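PDB 3FEF: alpha-galacturonidase from Bacillus subtilis, which hydrolyses alpha-1,4-linked galacturonides, with di-galacturonate the probable natural substrate, using NAD(+) and manganese. Local coordinates for residues E275-P278 against G279-K283. Sequence-based numbering, arbitrary orientation.
Sequences EFLP and GPYLK
Leu282 and Glu275 face each other across a wide loop. The chain is extended through Pro278 and Gly279, then bends into the helical angles of residues 280-283. This bend brings Leu282 back near Glu275, with their CA atoms 7.5 Å apart. Leu282 makes a loose contact: its CD1 lies 4.4 Å from Glu275 CA, against the backbone and not the carboxylate.

Pro278 and Gly279 form the far side of the loop, joined by their peptide bond. The backbone of Gly279 passes beside the Tyr281 ring, with Gly279 CA 3.9 Å from Tyr281 CE2. The carbonyl O of Pro278 approaches the same ring obliquely and is 4.2 Å from Tyr281 CE2. Further on, Lys283 N is hydrogen-bonded to Pro280 O at 3.3 Å.

Leu277 and Tyr281 make the apolar side-chain contact. The CD1 branch of Leu277 reaches the edge of the tyrosine ring, close to its plane, and lies 3.9 Å from Tyr281 CE2. With CG anti to the carbonyl carbon and beside the backbone N (chi1 -45°), the ring is directed toward Leu277.

The carboxylate of Glu275 accepts hydrogen bonds at OE2 from Val107 N and Gly108 N. The side chain of Glu275 lies about 6 Å from that of the metal ligand His206, which places this loop beside the active site. The hydroxyl of Tyr281 is hydrogen-bonded to Asp257 and to Arg425 of a second subunit, so the loop also takes part in a subunit interface of the tetramer. The loop belongs to the C-terminal domain of the family 4 fold and runs between helices 270-273 and 295-314. Leu277 and Tyr281 both rest on Leu258 of helix 253-262, while Leu282 packs on Leu420 from another loop.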
# COMPACT_ATOMS: atom_id res chain seq x y z
N GLU A 275 13.15 0.55 28.78
CA GLU A 275 11.72 0.56 29.02
C GLU A 275 10.89 -0.09 27.90
O GLU A 275 9.67 -0.24 28.03
CB GLU A 275 11.24 1.99 29.25
CG GLU A 275 12.15 2.79 30.16
CD GLU A 275 11.45 3.98 30.76
OE1 GLU A 275 11.23 4.99 30.04
OE2 GLU A 275 11.10 3.91 31.96
N PHE A 276 11.55 -0.45 26.79
CA PHE A 276 10.83 -0.90 25.59
C PHE A 276 10.68 -2.41 25.45
O PHE A 276 9.93 -2.86 24.60
CB PHE A 276 11.47 -0.35 24.30
CG PHE A 276 11.16 1.10 24.04
CD1 PHE A 276 10.16 1.46 23.18
CD2 PHE A 276 11.89 2.09 24.68
CE1 PHE A 276 9.88 2.78 22.94
CE2 PHE A 276 11.59 3.42 24.47
CZ PHE A 276 10.59 3.76 23.59
N LEU A 277 11.40 -3.17 26.26
CA LEU A 277 11.39 -4.63 26.12
C LEU A 277 11.60 -5.40 27.39
O LEU A 277 12.06 -4.86 28.38
CB LEU A 277 12.42 -5.11 25.09
CG LEU A 277 13.71 -4.35 24.80
CD1 LEU A 277 14.42 -3.89 26.05
CD2 LEU A 277 14.61 -5.25 23.94
N PRO A 278 11.24 -6.69 27.37
CA PRO A 278 11.51 -7.59 28.49
C PRO A 278 13.02 -7.68 28.75
O PRO A 278 13.80 -7.78 27.80
CB PRO A 278 11.02 -8.96 27.96
CG PRO A 278 10.05 -8.62 26.90
CD PRO A 278 10.57 -7.38 26.26
N GLY A 279 13.40 -7.64 30.01
CA GLY A 279 14.79 -7.85 30.38
C GLY A 279 14.95 -7.78 31.89
O GLY A 279 14.02 -7.40 32.58
N PRO A 280 16.13 -8.15 32.40
CA PRO A 280 16.43 -7.97 33.81
C PRO A 280 16.73 -6.52 34.15
O PRO A 280 16.87 -6.17 35.32
CB PRO A 280 17.71 -8.80 34.01
CG PRO A 280 18.32 -8.92 32.63
CD PRO A 280 17.15 -8.94 31.69
N TYR A 281 16.78 -5.67 33.12
CA TYR A 281 17.35 -4.32 33.25
C TYR A 281 16.78 -3.45 34.36
O TYR A 281 17.52 -2.93 35.20
CB TYR A 281 17.21 -3.56 31.94
CG TYR A 281 17.59 -4.37 30.72
CD1 TYR A 281 18.83 -5.02 30.65
CD2 TYR A 281 16.72 -4.50 29.65
CE1 TYR A 281 19.19 -5.76 29.54
CE2 TYR A 281 17.07 -5.25 28.53
CZ TYR A 281 18.30 -5.86 28.48
OH TYR A 281 18.65 -6.61 27.37
N LEU A 282 15.47 -3.27 34.35
CA LEU A 282 14.81 -2.30 35.22
C LEU A 282 14.79 -2.73 36.68
O LEU A 282 14.65 -1.91 37.57
CB LEU A 282 13.38 -2.04 34.74
CG LEU A 282 13.25 -1.21 33.46
CD1 LEU A 282 11.78 -1.08 33.05
CD2 LEU A 282 13.89 0.16 33.66
N LYS A 283 14.94 -4.03 36.91
CA LYS A 283 14.93 -4.56 38.26
C LYS A 283 16.32 -4.69 38.86
O LYS A 283 16.45 -4.85 40.06
CB LYS A 283 14.19 -5.90 38.31
CG LYS A 283 12.72 -5.73 37.93
CD LYS A 283 11.97 -7.05 37.80
CE LYS A 283 10.47 -6.81 37.99
NZ LYS A 283 9.72 -8.10 38.17